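PDB 6MGD: capsular polysaccharide export system protein KpsC from Thermosulfurimonas dismutans, which transfers Kdo in beta(2,7) linkage, probably from a cytidine monophosphate-activated donor, in building the glycolipid anchor of bacterial capsules. Local coordinates for residues N117-R122 / L294-M299; I127-R132 / E313-L318; D231-A236 / F248-A253. All coordinates share one frame; numbering follows the deposited sequence.

Contact 1. Residues N117-R122 / L294-M299; sequences NVILER and LLLYPM
Leu295 leans its CD2 methyl on both Ile119 and Arg122, which come to it from two directions. Ile119 meets CD2 with CG1; the arginine meets CD2 with CB, NE and CZ, and CG with NH2. Against Ile119 the two side chains run past each other in opposite directions, with Ile119 CG1 3.8 Å from Leu295 CD2. Ile119 has CG1 anti to its nitrogen (chi1 -166°) and the chain straight beyond, which carries CD1 past Leu295 to Leu296, where it lies 3.7 Å from Leu296 CG. Leu296 meets this methyl at a slant, with CG and both its methyls close by.

Arg122 makes the other half of the contact with a flat group. Its chain bends at chi3 (43°) and lays one face of the guanidinium over Leu295, whose CD2 stands 3.6 Å above the plane toward the rim; NH2 comes 3.4 Å from Leu295 CG. In the plane, at the edge, a water takes a weak bond from Arg122 NH2 (2.6 Å) and donates to Leu295 O (3.2 Å). The stronger polar partner of the arginine is Glu312, bridged through NE. With an alanine here, Leu295 would probably lose the cover over CG and CD2, and Glu312 its charged mate.

Helix 117-132 thus meets the last part of helix 286-296 through an amphipathic contact: the arginine's flat face serves as apolar surface while NE and NH2 serve a carboxylate and a water.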
ATOM      1  N   ASN A 117     -13.724 -21.220   1.813  1.00 87.32           N
ATOM      2  CA  ASN A 117     -12.611 -21.993   2.352  1.00 86.45           C
ATOM      3  C   ASN A 117     -11.446 -22.083   1.373  1.00 81.08           C
ATOM      4  O   ASN A 117     -10.294 -22.219   1.799  1.00 79.60           O
ATOM      5  CB  ASN A 117     -13.083 -23.396   2.732  1.00 93.25           C
ATOM      6  CG  ASN A 117     -13.698 -24.136   1.563  1.00 94.76           C
ATOM      7  OD1 ASN A 117     -14.252 -23.523   0.651  1.00 91.47           O
ATOM      8  ND2 ASN A 117     -13.603 -25.460   1.581  1.00100.51           N
ATOM      9  N   VAL A 118     -11.717 -22.006   0.068  1.00 83.87           N
ATOM     10  CA  VAL A 118     -10.660 -22.202  -0.923  1.00 80.60           C
ATOM     11  C   VAL A 118      -9.705 -21.014  -0.936  1.00 75.52           C
ATOM     12  O   VAL A 118      -8.480 -21.185  -0.961  1.00 74.54           O
ATOM     13  CB  VAL A 118     -11.269 -22.455  -2.312  1.00 81.84           C
ATOM     14  CG1 VAL A 118     -10.181 -22.483  -3.376  1.00 78.97           C
ATOM     15  CG2 VAL A 118     -12.052 -23.760  -2.314  1.00 88.88           C
ATOM     16  N   ILE A 119     -10.246 -19.792  -0.921  1.00 76.73           N
ATOM     17  CA  ILE A 119      -9.392 -18.610  -0.970  1.00 71.39           C
ATOM     18  C   ILE A 119      -8.597 -18.439   0.320  1.00 70.35           C
ATOM     19  O   ILE A 119      -7.522 -17.827   0.306  1.00 66.83           O
ATOM     20  CB  ILE A 119     -10.225 -17.351  -1.283  1.00 70.70           C
ATOM     21  CG1 ILE A 119      -9.311 -16.190  -1.682  1.00 65.87           C
ATOM     22  CG2 ILE A 119     -11.091 -16.961  -0.093  1.00 72.61           C
ATOM     23  CD1 ILE A 119     -10.052 -14.966  -2.159  1.00 65.17           C
ATOM     24  N   LEU A 120      -9.089 -18.975   1.439  1.00 70.04           N
ATOM     25  CA  LEU A 120      -8.308 -18.936   2.670  1.00 69.09           C
ATOM     26  C   LEU A 120      -7.085 -19.839   2.583  1.00 69.70           C
ATOM     27  O   LEU A 120      -6.057 -19.545   3.204  1.00 67.91           O
ATOM     28  CB  LEU A 120      -9.178 -19.330   3.862  1.00 73.15           C
ATOM     29  CG  LEU A 120     -10.276 -18.336   4.241  1.00 72.10           C
ATOM     30  CD1 LEU A 120     -11.071 -18.845   5.434  1.00 77.81           C
ATOM     31  CD2 LEU A 120      -9.677 -16.967   4.529  1.00 66.90           C
ATOM     32  N   GLU A 121      -7.177 -20.936   1.826  1.00 69.96           N
ATOM     33  CA  GLU A 121      -6.014 -21.794   1.623  1.00 71.08           C
ATOM     34  C   GLU A 121      -4.917 -21.052   0.869  1.00 63.28           C
ATOM     35  O   GLU A 121      -3.752 -21.056   1.284  1.00 62.58           O
ATOM     36  CB  GLU A 121      -6.411 -23.062   0.866  1.00 78.39           C
ATOM     37  CG  GLU A 121      -7.618 -23.796   1.423  1.00 85.91           C
ATOM     38  CD  GLU A 121      -7.436 -24.239   2.860  1.00 89.68           C
ATOM     39  OE1 GLU A 121      -8.445 -24.302   3.594  1.00 93.22           O
ATOM     40  OE2 GLU A 121      -6.285 -24.524   3.259  1.00 89.29           O
ATOM     41  N   ARG A 122      -5.275 -20.410  -0.246  1.00 63.53           N
ATOM     42  CA  ARG A 122      -4.292 -19.666  -1.025  1.00 58.98           C
ATOM     43  C   ARG A 122      -3.644 -18.569  -0.190  1.00 55.88           C
ATOM     44  O   ARG A 122      -2.428 -18.362  -0.263  1.00 53.25           O
ATOM     45  CB  ARG A 122      -4.949 -19.065  -2.265  1.00 58.54           C
ATOM     46  CG  ARG A 122      -5.558 -20.074  -3.217  1.00 62.98           C
ATOM     47  CD  ARG A 122      -6.357 -19.347  -4.279  1.00 62.62           C
ATOM     48  NE  ARG A 122      -5.638 -18.170  -4.762  1.00 58.98           N
ATOM     49  CZ  ARG A 122      -6.208 -17.159  -5.408  1.00 58.00           C
ATOM     50  NH1 ARG A 122      -7.511 -17.174  -5.646  1.00 61.28           N
ATOM     51  NH2 ARG A 122      -5.475 -16.129  -5.810  1.00 53.86           N
ATOM     52  N   LEU A 294      -4.151  -8.921  -1.202  1.00 48.81           N
ATOM     53  CA  LEU A 294      -3.206  -9.482  -2.161  1.00 47.83           C
ATOM     54  C   LEU A 294      -3.857 -10.309  -3.261  1.00 46.92           C
ATOM     55  O   LEU A 294      -3.361 -10.304  -4.393  1.00 43.15           O
ATOM     56  CB  LEU A 294      -2.172 -10.355  -1.440  1.00 48.94           C
ATOM     57  CG  LEU A 294      -1.092  -9.608  -0.659  1.00 48.95           C
ATOM     58  CD1 LEU A 294      -0.117 -10.580  -0.019  1.00 49.38           C
ATOM     59  CD2 LEU A 294      -0.366  -8.643  -1.577  1.00 47.59           C
ATOM     60  N   LEU A 295      -4.947 -11.013  -2.969  1.00 46.42           N
ATOM     61  CA  LEU A 295      -5.520 -11.967  -3.914  1.00 49.34           C
ATOM     62  C   LEU A 295      -6.649 -11.386  -4.760  1.00 50.71           C
ATOM     63  O   LEU A 295      -6.687 -11.624  -5.971  1.00 49.51           O
ATOM     64  CB  LEU A 295      -6.022 -13.210  -3.168  1.00 52.12           C
ATOM     65  CG  LEU A 295      -5.022 -14.354  -2.951  1.00 55.43           C
ATOM     66  CD1 LEU A 295      -3.721 -13.874  -2.317  1.00 53.40           C
ATOM     67  CD2 LEU A 295      -5.647 -15.457  -2.109  1.00 58.47           C
ATOM     68  N   LEU A 296      -7.568 -10.629  -4.160  1.00 50.47           N
ATOM     69  CA  LEU A 296      -8.728 -10.104  -4.875  1.00 53.18           C
ATOM     70  C   LEU A 296      -8.554  -8.664  -5.340  1.00 51.16           C
ATOM     71  O   LEU A 296      -8.972  -8.325  -6.451  1.00 51.36           O
ATOM     72  CB  LEU A 296      -9.977 -10.197  -3.991  1.00 55.46           C
ATOM     73  CG  LEU A 296     -10.502 -11.593  -3.664  1.00 57.54           C
ATOM     74  CD1 LEU A 296     -11.566 -11.519  -2.581  1.00 58.37           C
ATOM     75  CD2 LEU A 296     -11.058 -12.253  -4.912  1.00 60.10           C
ATOM     76  N   TYR A 297      -7.941  -7.811  -4.513  1.00 53.33           N
ATOM     77  CA  TYR A 297      -7.905  -6.381  -4.820  1.00 50.32           C
ATOM     78  C   TYR A 297      -7.042  -6.054  -6.034  1.00 48.05           C
ATOM     79  O   TYR A 297      -7.536  -5.370  -6.946  1.00 49.40           O
ATOM     80  CB  TYR A 297      -7.463  -5.604  -3.575  1.00 49.13           C
ATOM     81  CG  TYR A 297      -7.474  -4.101  -3.710  1.00 49.25           C
ATOM     82  CD1 TYR A 297      -8.635  -3.420  -4.061  1.00 51.26           C
ATOM     83  CD2 TYR A 297      -6.330  -3.356  -3.446  1.00 48.41           C
ATOM     84  CE1 TYR A 297      -8.651  -2.039  -4.168  1.00 50.58           C
ATOM     85  CE2 TYR A 297      -6.336  -1.977  -3.545  1.00 49.05           C
ATOM     86  CZ  TYR A 297      -7.499  -1.323  -3.909  1.00 49.92           C
ATOM     87  OH  TYR A 297      -7.505   0.049  -4.012  1.00 49.80           O
ATOM     88  N   PRO A 298      -5.781  -6.480  -6.125  1.00 47.67           N
ATOM     89  CA  PRO A 298      -4.948  -6.060  -7.252  1.00 46.51           C
ATOM     90  C   PRO A 298      -5.019  -7.029  -8.424  1.00 47.05           C
ATOM     91  O   PRO A 298      -5.325  -8.215  -8.279  1.00 47.25           O
ATOM     92  CB  PRO A 298      -3.532  -6.041  -6.651  1.00 44.14           C
ATOM     93  CG  PRO A 298      -3.636  -6.766  -5.310  1.00 42.46           C
ATOM     94  CD  PRO A 298      -5.012  -7.348  -5.218  1.00 44.13           C
ATOM     95  N   MET A 299      -4.736  -6.489  -9.604  1.00 46.33           N
ATOM     96  CA  MET A 299      -4.587  -7.296 -10.804  1.00 49.04           C
ATOM     97  C   MET A 299      -3.159  -7.821 -10.907  1.00 47.00           C
ATOM     98  O   MET A 299      -2.226  -7.278 -10.310  1.00 44.76           O
ATOM     99  CB  MET A 299      -4.941  -6.484 -12.053  1.00 51.33           C
ATOM    100  CG  MET A 299      -6.391  -6.041 -12.119  1.00 53.57           C
ATOM    101  SD  MET A 299      -6.750  -4.979 -13.536  1.00 56.59           S
ATOM    102  CE  MET A 299      -5.716  -3.564 -13.167  1.00 54.73           C
TER
HETATM  103  O   HOH W   1      -4.869 -13.960  -7.188  1.00 31.54           O

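Contact 2. Residues I127-R132 / E313-L318; sequences IELLRR and EAIFEL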
ATOM      1  N   ILE A 127       1.152 -16.396   2.390  1.00 50.52           N
ATOM      2  CA  ILE A 127       1.864 -15.965   3.591  1.00 51.31           C
ATOM      3  C   ILE A 127       3.127 -16.795   3.780  1.00 57.00           C
ATOM      4  O   ILE A 127       4.218 -16.258   4.008  1.00 60.47           O
ATOM      5  CB  ILE A 127       0.940 -16.047   4.820  1.00 52.50           C
ATOM      6  CG1 ILE A 127      -0.150 -14.974   4.737  1.00 50.45           C
ATOM      7  CG2 ILE A 127       1.738 -15.903   6.105  1.00 53.17           C
ATOM      8  CD1 ILE A 127      -1.213 -15.098   5.807  1.00 53.44           C
ATOM      9  N   GLU A 128       2.999 -18.120   3.672  1.00 54.09           N
ATOM     10  CA  GLU A 128       4.162 -18.990   3.807  1.00 57.18           C
ATOM     11  C   GLU A 128       5.181 -18.724   2.705  1.00 53.73           C
ATOM     12  O   GLU A 128       6.392 -18.727   2.955  1.00 51.82           O
ATOM     13  CB  GLU A 128       3.722 -20.455   3.796  1.00 63.76           C
ATOM     14  CG  GLU A 128       4.175 -21.243   5.012  1.00 69.13           C
ATOM     15  CD  GLU A 128       3.790 -22.705   4.937  1.00 74.36           C
ATOM     16  OE1 GLU A 128       2.605 -23.030   5.188  1.00 75.64           O
ATOM     17  OE2 GLU A 128       4.672 -23.529   4.615  1.00 76.78           O
ATOM     18  N   LEU A 129       4.708 -18.479   1.479  1.00 54.94           N
ATOM     19  CA  LEU A 129       5.617 -18.193   0.373  1.00 52.68           C
ATOM     20  C   LEU A 129       6.419 -16.922   0.625  1.00 51.20           C
ATOM     21  O   LEU A 129       7.630 -16.884   0.377  1.00 51.52           O
ATOM     22  CB  LEU A 129       4.834 -18.070  -0.935  1.00 50.38           C
ATOM     23  CG  LEU A 129       4.710 -19.300  -1.832  1.00 52.46           C
ATOM     24  CD1 LEU A 129       3.895 -18.954  -3.066  1.00 50.58           C
ATOM     25  CD2 LEU A 129       6.085 -19.817  -2.223  1.00 54.12           C
ATOM     26  N   LEU A 130       5.758 -15.868   1.115  1.00 56.22           N
ATOM     27  CA  LEU A 130       6.436 -14.591   1.318  1.00 53.03           C
ATOM     28  C   LEU A 130       7.459 -14.677   2.444  1.00 54.99           C
ATOM     29  O   LEU A 130       8.572 -14.149   2.322  1.00 55.31           O
ATOM     30  CB  LEU A 130       5.412 -13.493   1.606  1.00 50.68           C
ATOM     31  CG  LEU A 130       4.478 -13.077   0.465  1.00 50.32           C
ATOM     32  CD1 LEU A 130       3.504 -11.998   0.931  1.00 47.85           C
ATOM     33  CD2 LEU A 130       5.277 -12.599  -0.734  1.00 50.80           C
ATOM     34  N   ARG A 131       7.102 -15.339   3.546  1.00 49.62           N
ATOM     35  CA  ARG A 131       8.019 -15.449   4.674  1.00 52.43           C
ATOM     36  C   ARG A 131       9.303 -16.176   4.292  1.00 55.41           C
ATOM     37  O   ARG A 131      10.361 -15.914   4.875  1.00 57.42           O
ATOM     38  CB  ARG A 131       7.336 -16.170   5.837  1.00 56.36           C
ATOM     39  CG  ARG A 131       6.190 -15.406   6.468  1.00 55.46           C
ATOM     40  CD  ARG A 131       5.494 -16.249   7.524  1.00 59.07           C
ATOM     41  NE  ARG A 131       4.454 -15.500   8.220  1.00 60.80           N
ATOM     42  CZ  ARG A 131       3.640 -16.019   9.132  1.00 66.75           C
ATOM     43  NH1 ARG A 131       3.741 -17.301   9.460  1.00 72.21           N
ATOM     44  NH2 ARG A 131       2.723 -15.259   9.716  1.00 66.61           N
ATOM     45  N   ARG A 132       9.233 -17.082   3.315  1.00 52.30           N
ATOM     46  CA  ARG A 132      10.390 -17.885   2.939  1.00 56.88           C
ATOM     47  C   ARG A 132      11.264 -17.229   1.880  1.00 55.63           C
ATOM     48  O   ARG A 132      12.487 -17.408   1.906  1.00 59.23           O
ATOM     49  CB  ARG A 132       9.944 -19.264   2.447  1.00 59.02           C
ATOM     50  CG  ARG A 132       9.298 -20.111   3.523  1.00 60.58           C
ATOM     51  CD  ARG A 132       9.366 -21.579   3.162  1.00 64.93           C
ATOM     52  NE  ARG A 132       8.724 -22.419   4.167  1.00 68.43           N
ATOM     53  CZ  ARG A 132       8.911 -23.731   4.273  1.00 73.90           C
ATOM     54  NH1 ARG A 132       9.732 -24.357   3.439  1.00 76.45           N
ATOM     55  NH2 ARG A 132       8.282 -24.416   5.217  1.00 77.47           N
ATOM     56  N   GLU A 313       1.152 -17.209  -8.969  1.00 53.83           N
ATOM     57  CA  GLU A 313       1.954 -17.262 -10.187  1.00 53.72           C
ATOM     58  C   GLU A 313       2.801 -16.007 -10.350  1.00 50.27           C
ATOM     59  O   GLU A 313       3.890 -16.063 -10.933  1.00 50.57           O
ATOM     60  CB  GLU A 313       1.044 -17.464 -11.402  1.00 55.86           C
ATOM     61  CG  GLU A 313       0.318 -18.805 -11.406  1.00 57.85           C
ATOM     62  CD  GLU A 313      -0.719 -18.920 -12.511  1.00 57.53           C
ATOM     63  OE1 GLU A 313      -1.612 -18.051 -12.589  1.00 55.14           O
ATOM     64  OE2 GLU A 313      -0.640 -19.883 -13.305  1.00 59.86           O
ATOM     65  N   ALA A 314       2.321 -14.869  -9.840  1.00 52.79           N
ATOM     66  CA  ALA A 314       3.124 -13.652  -9.866  1.00 50.82           C
ATOM     67  C   ALA A 314       4.344 -13.780  -8.964  1.00 51.22           C
ATOM     68  O   ALA A 314       5.440 -13.332  -9.323  1.00 50.13           O
ATOM     69  CB  ALA A 314       2.272 -12.451  -9.450  1.00 47.89           C
ATOM     70  N   ILE A 315       4.173 -14.384  -7.788  1.00 51.02           N
ATOM     71  CA  ILE A 315       5.311 -14.614  -6.906  1.00 53.00           C
ATOM     72  C   ILE A 315       6.280 -15.604  -7.538  1.00 55.98           C
ATOM     73  O   ILE A 315       7.500 -15.409  -7.495  1.00 55.92           O
ATOM     74  CB  ILE A 315       4.829 -15.087  -5.524  1.00 54.39           C
ATOM     75  CG1 ILE A 315       4.050 -13.972  -4.825  1.00 52.49           C
ATOM     76  CG2 ILE A 315       6.006 -15.550  -4.673  1.00 56.25           C
ATOM     77  CD1 ILE A 315       3.535 -14.349  -3.455  1.00 53.25           C
ATOM     78  N   PHE A 316       5.753 -16.671  -8.150  1.00 53.27           N
ATOM     79  CA  PHE A 316       6.610 -17.644  -8.819  1.00 57.51           C
ATOM     80  C   PHE A 316       7.427 -16.994  -9.929  1.00 57.13           C
ATOM     81  O   PHE A 316       8.595 -17.344 -10.137  1.00 58.02           O
ATOM     82  CB  PHE A 316       5.769 -18.790  -9.383  1.00 60.89           C
ATOM     83  CG  PHE A 316       5.100 -19.630  -8.333  1.00 61.94           C
ATOM     84  CD1 PHE A 316       5.681 -19.803  -7.088  1.00 61.06           C
ATOM     85  CD2 PHE A 316       3.887 -20.249  -8.594  1.00 62.88           C
ATOM     86  CE1 PHE A 316       5.066 -20.578  -6.122  1.00 61.11           C
ATOM     87  CE2 PHE A 316       3.267 -21.025  -7.632  1.00 62.74           C
ATOM     88  CZ  PHE A 316       3.857 -21.189  -6.394  1.00 61.96           C
ATOM     89  N   GLU A 317       6.829 -16.044 -10.653  1.00 57.18           N
ATOM     90  CA  GLU A 317       7.557 -15.372 -11.726  1.00 57.61           C
ATOM     91  C   GLU A 317       8.662 -14.483 -11.170  1.00 57.12           C
ATOM     92  O   GLU A 317       9.777 -14.466 -11.702  1.00 60.39           O
ATOM     93  CB  GLU A 317       6.593 -14.562 -12.590  1.00 56.00           C
ATOM     94  CG  GLU A 317       6.371 -15.159 -13.966  1.00 58.54           C
ATOM     95  CD  GLU A 317       5.375 -14.378 -14.796  1.00 56.91           C
ATOM     96  OE1 GLU A 317       5.562 -13.154 -14.972  1.00 54.97           O
ATOM     97  OE2 GLU A 317       4.397 -14.993 -15.269  1.00 57.57           O
ATOM     98  N   LEU A 318       8.369 -13.736 -10.104  1.00 57.94           N
ATOM     99  CA  LEU A 318       9.391 -12.899  -9.481  1.00 57.43           C
ATOM    100  C   LEU A 318      10.457 -13.751  -8.810  1.00 58.99           C
ATOM    101  O   LEU A 318      11.641 -13.393  -8.806  1.00 59.28           O
ATOM    102  CB  LEU A 318       8.745 -11.953  -8.467  1.00 55.50           C
ATOM    103  CG  LEU A 318       8.432 -10.524  -8.911  1.00 53.25           C
ATOM    104  CD1 LEU A 318       8.135 -10.458 -10.396  1.00 54.05           C
ATOM    105  CD2 LEU A 318       7.261  -9.984  -8.113  1.00 51.25           C
TER
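Leu129 and Leu130, neighbours on helix 117-132, share Ile315 on helix 311-322, and Leu129 also meets Phe316. Every contact between segments 127-132 and 313-318 is apolar, with no hydrogen bond across. Leu130 meets Ile315 methyl to methyl, CD2 to CD1 at 3.7 Å, the two side chains crossing at about a right angle. Ile315 reaches this far because CG1 stands beside its backbone nitrogen (chi1 -66°) and CD1 continues the chain fully extended. The other branch of the isoleucine, CG2, turns to Leu129, whose CD1 is 4.3 Å away.

Aliphatic-to-aromatic packing comes next. Leu129 CD1 lies 3.7 Å from Phe316 CE1 and also nears Phe316 CZ, at 4.0 Å. CD2 of the same leucine is 4.1 Å from Phe316 CE1, so both methyls of the fork gather round one corner of the ring. Here too the side chains cross almost perpendicularly.

The frame behind these pairs is simple: the segments 127-132 and 313-318 run nearly parallel, their axes 18° apart and 11.2 Å from each other at closest approach, a spacing bridged by the ends of side chains. In this GT-B protein helix 117-132 leads from the sheet of the first domain toward that of the second, and helix 311-322 is the last of the chain, packed against it after the chain has returned to the first sheet.

Further apolar neighbours hold Leu130 in place. Its side chain touches Leu294 of helix 286-296 and Leu79 of a loop, and Leu79 is met in turn by Leu318 from helix 311-322.

Contact 3. Residues D231-A236 / F248-A253; sequences DIISYA and FEALIA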
ATOM      1  N   ASP A 231      15.195  -7.807   6.529  1.00 95.80           N
ATOM      2  CA  ASP A 231      16.021  -8.449   7.544  1.00 95.86           C
ATOM      3  C   ASP A 231      16.525  -7.457   8.587  1.00 94.24           C
ATOM      4  O   ASP A 231      17.562  -7.686   9.220  1.00 98.03           O
ATOM      5  CB  ASP A 231      17.183  -9.207   6.907  1.00100.89           C
ATOM      6  CG  ASP A 231      16.735 -10.490   6.231  1.00101.57           C
ATOM      7  OD1 ASP A 231      16.742 -10.544   4.984  1.00103.55           O
ATOM      8  OD2 ASP A 231      16.351 -11.438   6.953  1.00 99.72           O
ATOM      9  N   ILE A 232      15.823  -6.334   8.744  1.00 97.02           N
ATOM     10  CA  ILE A 232      15.793  -5.618  10.014  1.00 93.45           C
ATOM     11  C   ILE A 232      14.520  -5.965  10.786  1.00 89.57           C
ATOM     12  O   ILE A 232      14.495  -5.815  12.017  1.00 87.13           O
ATOM     13  CB  ILE A 232      15.908  -4.089   9.815  1.00 92.60           C
ATOM     14  CG1 ILE A 232      17.167  -3.719   9.034  1.00 97.50           C
ATOM     15  CG2 ILE A 232      15.976  -3.362  11.148  1.00 90.84           C
ATOM     16  CD1 ILE A 232      17.249  -2.234   8.701  1.00 97.15           C
ATOM     17  N   ILE A 233      13.480  -6.454  10.103  1.00 88.50           N
ATOM     18  CA  ILE A 233      12.228  -6.826  10.763  1.00 85.36           C
ATOM     19  C   ILE A 233      12.452  -7.985  11.730  1.00 83.94           C
ATOM     20  O   ILE A 233      11.955  -7.976  12.863  1.00 80.77           O
ATOM     21  CB  ILE A 233      11.159  -7.177   9.711  1.00 87.72           C
ATOM     22  CG1 ILE A 233      11.010  -6.039   8.699  1.00 89.64           C
ATOM     23  CG2 ILE A 233       9.822  -7.504  10.374  1.00 85.04           C
ATOM     24  CD1 ILE A 233       9.968  -6.295   7.626  1.00 92.38           C
ATOM     25  N   SER A 234      13.201  -9.002  11.291  1.00 86.29           N
ATOM     26  CA  SER A 234      13.372 -10.218  12.083  1.00 85.53           C
ATOM     27  C   SER A 234      14.070  -9.947  13.410  1.00 84.50           C
ATOM     28  O   SER A 234      13.851 -10.676  14.385  1.00 83.42           O
ATOM     29  CB  SER A 234      14.154 -11.255  11.277  1.00 89.47           C
ATOM     30  OG  SER A 234      15.432 -10.759  10.918  1.00 92.45           O
ATOM     31  N   TYR A 235      14.909  -8.914  13.469  1.00 86.24           N
ATOM     32  CA  TYR A 235      15.592  -8.547  14.703  1.00 86.48           C
ATOM     33  C   TYR A 235      14.746  -7.659  15.608  1.00 81.68           C
ATOM     34  O   TYR A 235      15.170  -7.372  16.732  1.00 82.21           O
ATOM     35  CB  TYR A 235      16.912  -7.839  14.383  1.00 89.60           C
ATOM     36  CG  TYR A 235      17.894  -8.686  13.603  1.00 94.76           C
ATOM     37  CD1 TYR A 235      18.810  -8.103  12.735  1.00 97.65           C
ATOM     38  CD2 TYR A 235      17.908 -10.070  13.737  1.00 96.77           C
ATOM     39  CE1 TYR A 235      19.708  -8.873  12.019  1.00102.92           C
ATOM     40  CE2 TYR A 235      18.802 -10.848  13.028  1.00102.22           C
ATOM     41  CZ  TYR A 235      19.700 -10.245  12.171  1.00105.90           C
ATOM     42  OH  TYR A 235      20.592 -11.018  11.462  1.00112.21           O
ATOM     43  N   ALA A 236      13.572  -7.229  15.159  1.00 79.97           N
ATOM     44  CA  ALA A 236      12.734  -6.313  15.917  1.00 77.21           C
ATOM     45  C   ALA A 236      11.680  -7.068  16.718  1.00 74.44           C
ATOM     46  O   ALA A 236      11.177  -8.112  16.295  1.00 73.25           O
ATOM     47  CB  ALA A 236      12.050  -5.305  14.991  1.00 75.09           C
ATOM     48  N   PHE A 248       2.648  -3.651   6.542  1.00 49.50           N
ATOM     49  CA  PHE A 248       1.926  -4.806   6.024  1.00 50.13           C
ATOM     50  C   PHE A 248       2.856  -5.995   5.822  1.00 53.17           C
ATOM     51  O   PHE A 248       2.443  -7.147   6.001  1.00 53.03           O
ATOM     52  CB  PHE A 248       1.222  -4.447   4.714  1.00 50.90           C
ATOM     53  CG  PHE A 248       0.468  -5.590   4.089  1.00 51.94           C
ATOM     54  CD1 PHE A 248      -0.477  -6.297   4.816  1.00 50.42           C
ATOM     55  CD2 PHE A 248       0.691  -5.944   2.768  1.00 54.78           C
ATOM     56  CE1 PHE A 248      -1.175  -7.344   4.239  1.00 51.64           C
ATOM     57  CE2 PHE A 248      -0.007  -6.987   2.185  1.00 56.07           C
ATOM     58  CZ  PHE A 248      -0.941  -7.687   2.921  1.00 54.47           C
ATOM     59  N   GLU A 249       4.113  -5.734   5.454  1.00 55.59           N
ATOM     60  CA  GLU A 249       5.093  -6.807   5.347  1.00 61.05           C
ATOM     61  C   GLU A 249       5.422  -7.384   6.716  1.00 61.42           C
ATOM     62  O   GLU A 249       5.625  -8.597   6.852  1.00 63.01           O
ATOM     63  CB  GLU A 249       6.359  -6.292   4.661  1.00 66.35           C
ATOM     64  CG  GLU A 249       7.483  -7.307   4.577  1.00 71.65           C
ATOM     65  CD  GLU A 249       8.683  -6.788   3.806  1.00 74.47           C
ATOM     66  OE1 GLU A 249       9.190  -5.700   4.146  1.00 73.52           O
ATOM     67  OE2 GLU A 249       9.113  -7.468   2.851  1.00 77.92           O
ATOM     68  N   ALA A 250       5.475  -6.533   7.743  1.00 61.18           N
ATOM     69  CA  ALA A 250       5.747  -7.020   9.092  1.00 60.30           C
ATOM     70  C   ALA A 250       4.625  -7.923   9.586  1.00 58.97           C
ATOM     71  O   ALA A 250       4.876  -8.906  10.293  1.00 59.70           O
ATOM     72  CB  ALA A 250       5.951  -5.841  10.045  1.00 58.26           C
ATOM     73  N   LEU A 251       3.376  -7.597   9.231  1.00 58.21           N
ATOM     74  CA  LEU A 251       2.250  -8.451   9.596  1.00 56.64           C
ATOM     75  C   LEU A 251       2.392  -9.838   8.986  1.00 57.94           C
ATOM     76  O   LEU A 251       2.154 -10.847   9.658  1.00 55.95           O
ATOM     77  CB  LEU A 251       0.937  -7.806   9.154  1.00 55.14           C
ATOM     78  CG  LEU A 251       0.306  -6.801  10.115  1.00 52.94           C
ATOM     79  CD1 LEU A 251      -0.899  -6.143   9.469  1.00 52.06           C
ATOM     80  CD2 LEU A 251      -0.086  -7.495  11.411  1.00 51.57           C
ATOM     81  N   ILE A 252       2.771  -9.904   7.707  1.00 56.39           N
ATOM     82  CA  ILE A 252       3.003 -11.189   7.057  1.00 57.48           C
ATOM     83  C   ILE A 252       4.128 -11.940   7.756  1.00 59.44           C
ATOM     84  O   ILE A 252       4.068 -13.164   7.923  1.00 61.13           O
ATOM     85  CB  ILE A 252       3.298 -10.975   5.561  1.00 59.96           C
ATOM     86  CG1 ILE A 252       2.138 -10.223   4.905  1.00 58.15           C
ATOM     87  CG2 ILE A 252       3.533 -12.304   4.864  1.00 63.67           C
ATOM     88  CD1 ILE A 252       2.455  -9.647   3.543  1.00 60.20           C
ATOM     89  N   ALA A 253       5.163 -11.220   8.194  1.00 59.49           N
ATOM     90  CA  ALA A 253       6.251 -11.854   8.926  1.00 61.50           C
ATOM     91  C   ALA A 253       5.835 -12.282  10.328  1.00 65.94           C
ATOM     92  O   ALA A 253       6.550 -13.068  10.958  1.00 61.54           O
ATOM     93  CB  ALA A 253       7.455 -10.914   9.000  1.00 62.31           C
TER
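Ile233 turns its side chain toward helix 246-253 and divides it among three residues there. These segments belong to the Rossmann-like second domain of the GT-B fold: the short, weakly bonded helix 230-233 precedes strand 238-241 of the parallel sheet, and helix 246-253 follows it.

In the first shell, Ile233 CG2 approaches two small methyls, Ala250 CB at 4.2 Å and Ala253 CB at 4.4 Å. The other branch goes elsewhere: Ile233 CD1 reaches the carboxylate of Glu249, 3.6 Å from OE1, the two side chains crossing obliquely. This is a touch of a methyl on an oxygen, and no hydrogen bond joins the segments.

The torsions explain the division. Ile233 has CG1 beside its nitrogen (chi1 -53°), which puts CG2 on the alanine side and sends CD1, at the end of CG1, to Glu249. Glu249, with CG anti to its own nitrogen (chi1 176°), stretches out to offer CG, CD and OE1 to the isoleucine's end. Small alanines let the backbones come close, Ile233 CA being 6.7 Å from Ala250 CA.

Further out, the helix is held by Ala253 N bonding to Glu249 O, and in the partner segment a type I turn runs from Ile233 to Ala236, closed by Ala236 N to Ile233 O at 2.9 Å.

How the contacts relate
Helix 117-132 supplies one side of both contact 1 and contact 2, whose centres are 13 Å apart and whose segments alternate along the chain; they meet where Leu294 CD1 lies 4.0 Å from Leu130 CD1. Contact 3 is nested inside both loops, 16 Å from contact 2 and 21 Å from contact 1, centre to centre. It joins them through Phe248 CE2, 4.0 Å from Leu294 CG, and through Ile252 CD1, 3.7 Å from Leu130 CD1. Arg131 NE probably also bonds to Ile252 O, although the modelled length is doubtfully short. Contacts 1 and 2 thus lie along the passage between the two GT-B domains, and contact 3 within the second.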